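Local coordinates for epimerase domain-containing protein (Bacillus cereus HuA2-4, PDB 6ZLK), which interconverts UDP-glucuronic acid and UDP-galacturonic acid by inverting the sugar at C4, with NAD as the bound cofactor, at residues A[174-182]-A[214-225]. Numbering follows the deposited sequence.
With UGA (uridine-5'-diphosphate-glucuronic acid), chain F.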
ATOM      1  N   LEU A 174       4.893 -12.537   8.822  1.00 14.26           N
ATOM      2  CA  LEU A 174       4.610 -12.563  10.266  1.00 15.01           C
ATOM      3  C   LEU A 174       4.080 -11.182  10.648  1.00 14.78           C
ATOM      4  O   LEU A 174       4.752 -10.199  10.415  1.00 18.44           O
ATOM      5  CB  LEU A 174       5.844 -12.942  11.098  1.00 15.12           C
ATOM      6  CG  LEU A 174       6.580 -14.195  10.678  1.00 15.73           C
ATOM      7  CD1 LEU A 174       7.790 -14.440  11.611  1.00 18.23           C
ATOM      8  CD2 LEU A 174       5.614 -15.375  10.706  1.00 16.17           C
ATOM      9  N   ARG A 175       2.893 -11.124  11.213  1.00 15.08           N
ATOM     10  CA  ARG A 175       2.344  -9.875  11.784  1.00 14.61           C
ATOM     11  C   ARG A 175       2.571  -9.869  13.284  1.00 14.15           C
ATOM     12  O   ARG A 175       1.842 -10.546  14.053  1.00 15.31           O
ATOM     13  CB  ARG A 175       0.842  -9.741  11.497  1.00 15.76           C
ATOM     14  CG  ARG A 175       0.564  -9.512  10.031  1.00 16.36           C
ATOM     15  CD  ARG A 175      -0.928  -9.553   9.780  1.00 16.36           C
ATOM     16  NE  ARG A 175      -1.181  -9.182   8.398  1.00 17.40           N
ATOM     17  CZ  ARG A 175      -2.354  -9.334   7.781  1.00 19.52           C
ATOM     18  NH1 ARG A 175      -3.384  -9.849   8.403  1.00 18.91           N
ATOM     19  NH2 ARG A 175      -2.502  -8.990   6.522  1.00 18.96           N
ATOM     20  N   TYR A 176       3.556  -9.113  13.715  1.00 13.45           N
ATOM     21  CA  TYR A 176       3.778  -8.895  15.166  1.00 13.67           C
ATOM     22  C   TYR A 176       2.751  -7.945  15.779  1.00 14.07           C
ATOM     23  O   TYR A 176       2.343  -6.966  15.182  1.00 14.83           O
ATOM     24  CB  TYR A 176       5.150  -8.247  15.329  1.00 15.03           C
ATOM     25  CG  TYR A 176       6.376  -9.059  14.985  1.00 15.10           C
ATOM     26  CD1 TYR A 176       6.385 -10.428  14.735  1.00 16.53           C
ATOM     27  CD2 TYR A 176       7.583  -8.392  14.851  1.00 17.01           C
ATOM     28  CE1 TYR A 176       7.548 -11.111  14.458  1.00 14.23           C
ATOM     29  CE2 TYR A 176       8.748  -9.058  14.514  1.00 17.38           C
ATOM     30  CZ  TYR A 176       8.752 -10.428  14.364  1.00 15.69           C
ATOM     31  OH  TYR A 176       9.932 -11.076  14.071  1.00 16.77           O
ATOM     32  N   PHE A 177       2.406  -8.220  17.029  1.00 14.73           N
ATOM     33  CA  PHE A 177       1.601  -7.352  17.914  1.00 15.44           C
ATOM     34  C   PHE A 177       2.470  -6.809  19.053  1.00 19.14           C
ATOM     35  O   PHE A 177       3.065  -7.554  19.896  1.00 25.76           O
ATOM     36  CB  PHE A 177       0.434  -8.141  18.478  1.00 14.49           C
ATOM     37  CG  PHE A 177      -0.630  -8.517  17.473  1.00 14.03           C
ATOM     38  CD1 PHE A 177      -0.369  -9.300  16.361  1.00 13.94           C
ATOM     39  CD2 PHE A 177      -1.901  -8.007  17.645  1.00 14.78           C
ATOM     40  CE1 PHE A 177      -1.375  -9.550  15.446  1.00 15.86           C
ATOM     41  CE2 PHE A 177      -2.924  -8.283  16.743  1.00 14.74           C
ATOM     42  CZ  PHE A 177      -2.649  -9.041  15.626  1.00 14.81           C
ATOM     43  N   THR A 178       2.525  -5.506  19.104  1.00 19.37           N
ATOM     44  CA  THR A 178       3.200  -4.640  20.096  1.00 15.29           C
ATOM     45  C   THR A 178       4.241  -5.427  20.889  1.00 13.77           C
ATOM     46  O   THR A 178       3.979  -5.847  22.011  1.00 16.75           O
ATOM     47  CB  THR A 178       2.190  -3.899  20.977  1.00 16.89           C
ATOM     48  OG1 THR A 178       1.203  -3.323  20.099  1.00 18.15           O
ATOM     49  CG2 THR A 178       2.929  -2.823  21.751  1.00 18.69           C
ATOM     50  N   VAL A 179       5.467  -5.382  20.396  1.00 13.33           N
ATOM     51  CA  VAL A 179       6.530  -6.168  21.064  1.00 13.76           C
ATOM     52  C   VAL A 179       7.152  -5.314  22.172  1.00 13.44           C
ATOM     53  O   VAL A 179       7.372  -4.114  21.988  1.00 14.83           O
ATOM     54  CB  VAL A 179       7.556  -6.635  20.020  1.00 13.09           C
ATOM     55  CG1 VAL A 179       8.661  -7.454  20.643  1.00 13.47           C
ATOM     56  CG2 VAL A 179       6.841  -7.393  18.905  1.00 13.79           C
ATOM     57  N   TYR A 180       7.475  -5.935  23.309  1.00 12.70           N
ATOM     58  CA  TYR A 180       8.096  -5.183  24.412  1.00 13.25           C
ATOM     59  C   TYR A 180       9.194  -6.047  25.021  1.00 13.82           C
ATOM     60  O   TYR A 180       9.337  -7.247  24.717  1.00 13.97           O
ATOM     61  CB  TYR A 180       7.033  -4.737  25.394  1.00 13.05           C
ATOM     62  CG  TYR A 180       6.604  -5.849  26.306  1.00 12.80           C
ATOM     63  CD1 TYR A 180       5.711  -6.816  25.893  1.00 13.96           C
ATOM     64  CD2 TYR A 180       7.109  -5.946  27.584  1.00 13.87           C
ATOM     65  CE1 TYR A 180       5.327  -7.853  26.740  1.00 13.85           C
ATOM     66  CE2 TYR A 180       6.750  -6.966  28.440  1.00 15.74           C
ATOM     67  CZ  TYR A 180       5.840  -7.912  28.036  1.00 15.14           C
ATOM     68  OH  TYR A 180       5.590  -8.923  28.916  1.00 15.03           O
ATOM     69  N   GLY A 181       9.983  -5.412  25.878  1.00 14.28           N
ATOM     70  CA  GLY A 181      11.042  -6.127  26.607  1.00 13.43           C
ATOM     71  C   GLY A 181      12.302  -5.304  26.612  1.00 14.03           C
ATOM     72  O   GLY A 181      12.341  -4.169  26.119  1.00 14.23           O
ATOM     73  N   PRO A 182      13.363  -5.914  27.154  1.00 13.44           N
ATOM     74  CA  PRO A 182      14.684  -5.313  27.077  1.00 14.28           C
ATOM     75  C   PRO A 182      14.976  -4.889  25.642  1.00 14.16           C
ATOM     76  O   PRO A 182      14.657  -5.667  24.723  1.00 15.25           O
ATOM     77  CB  PRO A 182      15.593  -6.447  27.580  1.00 15.45           C
ATOM     78  CG  PRO A 182      14.718  -7.239  28.478  1.00 15.43           C
ATOM     79  CD  PRO A 182      13.400  -7.253  27.731  1.00 15.49           C
ATOM     80  N   ASP A 214      -2.321  -6.389  22.554  1.00 15.28           N
ATOM     81  CA  ASP A 214      -1.813  -7.774  22.672  1.00 17.08           C
ATOM     82  C   ASP A 214      -0.294  -7.709  22.743  1.00 18.95           C
ATOM     83  O   ASP A 214       0.394  -8.065  21.791  1.00 28.32           O
ATOM     84  CB  ASP A 214      -2.233  -8.551  21.436  1.00 18.38           C
ATOM     85  CG  ASP A 214      -2.083 -10.026  21.682  1.00 26.44           C
ATOM     86  OD1 ASP A 214      -1.353 -10.390  22.649  1.00 29.42           O
ATOM     87  OD2 ASP A 214      -2.793 -10.782  20.970  1.00 24.73           O
ATOM     88  N   PHE A 215       0.200  -7.308  23.877  1.00 14.98           N
ATOM     89  CA  PHE A 215       1.638  -7.079  24.050  1.00 13.76           C
ATOM     90  C   PHE A 215       2.371  -8.407  23.958  1.00 15.74           C
ATOM     91  O   PHE A 215       1.987  -9.398  24.595  1.00 16.40           O
ATOM     92  CB  PHE A 215       1.852  -6.507  25.428  1.00 14.50           C
ATOM     93  CG  PHE A 215       1.317  -5.110  25.594  1.00 14.73           C
ATOM     94  CD1 PHE A 215       1.864  -4.046  24.893  1.00 14.82           C
ATOM     95  CD2 PHE A 215       0.240  -4.880  26.436  1.00 16.02           C
ATOM     96  CE1 PHE A 215       1.383  -2.753  25.059  1.00 16.22           C
ATOM     97  CE2 PHE A 215      -0.249  -3.585  26.606  1.00 16.29           C
ATOM     98  CZ  PHE A 215       0.330  -2.529  25.923  1.00 16.33           C
ATOM     99  N   THR A 216       3.406  -8.426  23.149  1.00 14.54           N
ATOM    100  CA  THR A 216       4.189  -9.637  22.848  1.00 13.66           C
ATOM    101  C   THR A 216       5.579  -9.459  23.460  1.00 14.49           C
ATOM    102  O   THR A 216       6.354  -8.652  22.999  1.00 13.84           O
ATOM    103  CB  THR A 216       4.258  -9.980  21.365  1.00 17.47           C
ATOM    104  OG1 THR A 216       2.929  -9.948  20.811  1.00 17.80           O
ATOM    105  CG2 THR A 216       4.938 -11.319  21.162  1.00 17.59           C
ATOM    106  N   TYR A 217       5.921 -10.294  24.427  1.00 14.43           N
ATOM    107  CA  TYR A 217       7.266 -10.219  25.021  1.00 14.04           C
ATOM    108  C   TYR A 217       8.274 -10.634  23.955  1.00 13.21           C
ATOM    109  O   TYR A 217       8.072 -11.559  23.143  1.00 13.88           O
ATOM    110  CB  TYR A 217       7.419 -11.130  26.247  1.00 15.15           C
ATOM    111  CG  TYR A 217       8.760 -10.919  26.886  1.00 14.75           C
ATOM    112  CD1 TYR A 217       9.019  -9.705  27.521  1.00 16.20           C
ATOM    113  CD2 TYR A 217       9.707 -11.924  26.961  1.00 15.93           C
ATOM    114  CE1 TYR A 217      10.259  -9.445  28.085  1.00 16.67           C
ATOM    115  CE2 TYR A 217      10.942 -11.686  27.540  1.00 17.65           C
ATOM    116  CZ  TYR A 217      11.179 -10.477  28.160  1.00 16.57           C
ATOM    117  OH  TYR A 217      12.415 -10.217  28.688  1.00 18.67           O
ATOM    118  N   ILE A 218       9.398  -9.925  23.931  1.00 14.21           N
ATOM    119  CA  ILE A 218      10.408 -10.091  22.872  1.00 15.44           C
ATOM    120  C   ILE A 218      10.834 -11.558  22.735  1.00 14.76           C
ATOM    121  O   ILE A 218      10.970 -12.023  21.599  1.00 15.95           O
ATOM    122  CB  ILE A 218      11.594  -9.159  23.139  1.00 14.86           C
ATOM    123  CG1 ILE A 218      12.649  -9.286  22.049  1.00 14.05           C
ATOM    124  CG2 ILE A 218      12.204  -9.393  24.529  1.00 16.40           C
ATOM    125  CD1 ILE A 218      12.220  -8.956  20.629  1.00 13.53           C
ATOM    126  N   ASP A 219      11.083 -12.287  23.833  1.00 14.91           N
ATOM    127  CA  ASP A 219      11.498 -13.713  23.716  1.00 15.88           C
ATOM    128  C   ASP A 219      10.386 -14.558  23.079  1.00 14.43           C
ATOM    129  O   ASP A 219      10.785 -15.517  22.317  1.00 17.18           O
ATOM    130  CB  ASP A 219      11.917 -14.324  25.035  1.00 17.06           C
ATOM    131  CG  ASP A 219      13.151 -13.704  25.640  1.00 20.34           C
ATOM    132  OD1 ASP A 219      13.835 -12.929  24.952  1.00 22.83           O
ATOM    133  OD2 ASP A 219      13.413 -14.031  26.825  1.00 23.28           O
ATOM    134  N   ASP A 220       9.128 -14.225  23.284  1.00 14.24           N
ATOM    135  CA  ASP A 220       8.019 -14.941  22.613  1.00 15.13           C
ATOM    136  C   ASP A 220       8.086 -14.663  21.115  1.00 15.74           C
ATOM    137  O   ASP A 220       8.003 -15.589  20.302  1.00 16.44           O
ATOM    138  CB  ASP A 220       6.698 -14.627  23.290  1.00 15.68           C
ATOM    139  CG  ASP A 220       6.485 -15.354  24.618  1.00 17.51           C
ATOM    140  OD1 ASP A 220       6.919 -16.559  24.687  1.00 19.39           O
ATOM    141  OD2 ASP A 220       5.842 -14.772  25.535  1.00 18.18           O
ATOM    142  N   CYS A 221       8.122 -13.370  20.788  1.00 16.69           N
ATOM    143  CA  CYS A 221       8.249 -12.891  19.407  1.00 15.93           C
ATOM    144  C   CYS A 221       9.381 -13.666  18.699  1.00 15.33           C
ATOM    145  O   CYS A 221       9.216 -14.186  17.588  1.00 15.59           O
ATOM    146  CB  CYS A 221       8.526 -11.396  19.441  1.00 15.53           C
ATOM    147  SG  CYS A 221       8.988 -10.753  17.812  1.00 18.72           S
ATOM    148  N   ILE A 222      10.562 -13.714  19.291  1.00 15.17           N
ATOM    149  CA  ILE A 222      11.742 -14.322  18.645  1.00 15.56           C
ATOM    150  C   ILE A 222      11.547 -15.856  18.533  1.00 14.32           C
ATOM    151  O   ILE A 222      11.864 -16.387  17.458  1.00 14.25           O
ATOM    152  CB  ILE A 222      13.020 -13.944  19.404  1.00 15.91           C
ATOM    153  CG1 ILE A 222      13.258 -12.440  19.315  1.00 15.71           C
ATOM    154  CG2 ILE A 222      14.226 -14.772  18.955  1.00 17.15           C
ATOM    155  CD1 ILE A 222      13.364 -11.873  17.933  1.00 17.38           C
ATOM    156  N   ARG A 223      10.950 -16.518  19.524  1.00 16.20           N
ATOM    157  CA  ARG A 223      10.673 -17.978  19.403  1.00 16.48           C
ATOM    158  C   ARG A 223       9.710 -18.232  18.243  1.00 16.19           C
ATOM    159  O   ARG A 223       9.977 -19.155  17.438  1.00 16.50           O
ATOM    160  CB  ARG A 223      10.071 -18.559  20.691  1.00 17.09           C
ATOM    161  CG  ARG A 223      11.143 -18.850  21.712  1.00 20.01           C
ATOM    162  CD  ARG A 223      10.575 -19.551  22.938  1.00 20.68           C
ATOM    163  NE  ARG A 223       9.834 -18.663  23.823  1.00 19.43           N
ATOM    164  CZ  ARG A 223      10.367 -18.011  24.858  1.00 20.15           C
ATOM    165  NH1 ARG A 223      11.668 -18.120  25.136  1.00 22.68           N
ATOM    166  NH2 ARG A 223       9.608 -17.226  25.604  1.00 21.37           N
ATOM    167  N   GLY A 224       8.678 -17.392  18.068  1.00 15.75           N
ATOM    168  CA  GLY A 224       7.798 -17.564  16.900  1.00 16.19           C
ATOM    169  C   GLY A 224       8.528 -17.326  15.599  1.00 15.87           C
ATOM    170  O   GLY A 224       8.326 -18.027  14.563  1.00 16.74           O
ATOM    171  N   THR A 225       9.387 -16.312  15.602  1.00 13.41           N
ATOM    172  CA  THR A 225      10.090 -15.897  14.388  1.00 15.03           C
ATOM    173  C   THR A 225      11.069 -17.005  13.951  1.00 14.58           C
ATOM    174  O   THR A 225      11.144 -17.303  12.732  1.00 14.98           O
ATOM    175  CB  THR A 225      10.713 -14.525  14.648  1.00 15.59           C
ATOM    176  OG1 THR A 225       9.718 -13.561  15.008  1.00 14.84           O
ATOM    177  CG2 THR A 225      11.510 -14.063  13.460  1.00 14.63           C
TER
HETATM  178  C1' UGA F 402       3.970  -0.875  18.281  0.50 24.27           C
HETATM  179  C2' UGA F 402       5.214  -0.495  17.493  0.50 25.37           C
HETATM  180  O2' UGA F 402       5.547   0.845  17.835  0.50 21.95           O
HETATM  181  C3' UGA F 402       5.011  -0.592  16.000  0.50 26.33           C
HETATM  182  O3' UGA F 402       6.297  -0.465  15.387  0.50 27.71           O
HETATM  183  C4' UGA F 402       4.359  -1.903  15.594  0.50 27.13           C
HETATM  184  O4' UGA F 402       4.039  -1.843  14.198  0.50 24.53           O
HETATM  185  C5' UGA F 402       3.085  -2.136  16.422  0.50 29.18           C
HETATM  186  O5' UGA F 402       3.409  -2.088  17.815  0.50 28.01           O
HETATM  187  C6' UGA F 402       2.333  -3.455  16.174  0.50 31.95           C
HETATM  188  O'P UGA F 402       2.248  -3.909  15.056  0.50 38.73           O
HETATM  189  O'Q UGA F 402       1.781  -4.000  17.092  0.50 31.29           O
HETATM  190  PB  UGA F 402       1.977   0.462  19.349  0.50 15.86           P
HETATM  191  O1B UGA F 402       1.027  -0.640  19.557  0.50 16.91           O
HETATM  192  O2B UGA F 402       1.510   1.844  19.057  0.50 17.81           O
HETATM  193  O3B UGA F 402       3.078   0.218  18.209  0.50 21.80           O
HETATM  194  O3A UGA F 402       2.942   0.454  20.620  0.50 13.46           O
HETATM  195  PA  UGA F 402       3.374   1.477  21.766  0.50 13.96           P
HETATM  196  O1A UGA F 402       4.122   2.570  21.139  0.50 14.62           O
HETATM  197  O2A UGA F 402       3.990   0.668  22.832  0.50 15.35           O
HETATM  198  O5D UGA F 402       1.954   2.056  22.264  0.50 12.71           O
HETATM  199  C5D UGA F 402       0.967   1.258  22.889  0.50 12.96           C
HETATM  200  C4D UGA F 402      -0.078   2.173  23.454  0.50 13.30           C
HETATM  201  O4D UGA F 402       0.516   3.099  24.397  0.50 12.12           O
HETATM  202  C3D UGA F 402      -0.806   3.036  22.418  0.50 13.04           C
HETATM  203  O3D UGA F 402      -2.194   2.833  22.692  0.50 14.41           O
HETATM  204  C2D UGA F 402      -0.347   4.468  22.707  0.50 13.15           C
HETATM  205  O2D UGA F 402      -1.447   5.363  22.674  0.50 15.42           O
HETATM  206  C1D UGA F 402       0.053   4.413  24.176  0.50 12.66           C
HETATM  207  N1  UGA F 402       1.125   5.343  24.557  0.50 11.61           N
HETATM  208  C6  UGA F 402       2.329   5.355  23.908  0.50 12.28           C
HETATM  209  C2  UGA F 402       0.898   6.098  25.700  0.50 12.09           C
HETATM  210  O2  UGA F 402      -0.172   6.123  26.296  0.50 11.65           O
HETATM  211  N3  UGA F 402       1.968   6.829  26.108  0.50 12.66           N
HETATM  212  C4  UGA F 402       3.204   6.896  25.509  0.50 13.60           C
HETATM  213  O4  UGA F 402       4.044   7.646  25.999  0.50 13.91           O
HETATM  214  C5  UGA F 402       3.358   6.104  24.317  0.50 12.70           C
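C221 SG sits over one face of the Y176 ring, 3.6 Å from the ring centroid and 16° off its normal, a sulfur-aromatic contact made from the first turn of helix 218-225. At the edge of the same ring, near its plane, lies T225 OG1; Y176 OH donates to it at 2.7 Å, and the T225 hydroxyl in turn donates to C221 O, so two hydrogen bonds in series tie the buried phenol to the helix backbone. Farther along, Y217 turns its ring edge to a face of Y180 in a T-shaped pair, planes 67° apart, with CD1 of Y217 3.7 Å from CE2 of Y180. With CG of Y217 trans to the backbone N (chi1 -175°), the ring reaches past Y180 to G181 and P182; I218 CG2 lies over its centre on one face, while P182 CD packs obliquely against it.

Between these rings the backbones pair as parallel strands: T216 N binds T178 O at 2.9 Å, Y180 N binds T216 O, and I218 N continues the ladder to Y180 O. T216 OG1 reaches F177 O in the carbonyl plane, on a lone pair, at 2.6 Å. This anchors the backbone where T178 N grips the glucuronate carboxylate atom O'Q at 2.6 Å.

Strand 171-180 lies between 120-126 and 239-242 in its first part and pairs with 212-217 at its C-terminal end, within the Rossmann-type core; helix 299-313 touches Y180 and Y217, and helix 11-21 touches Y176, V179 and I218.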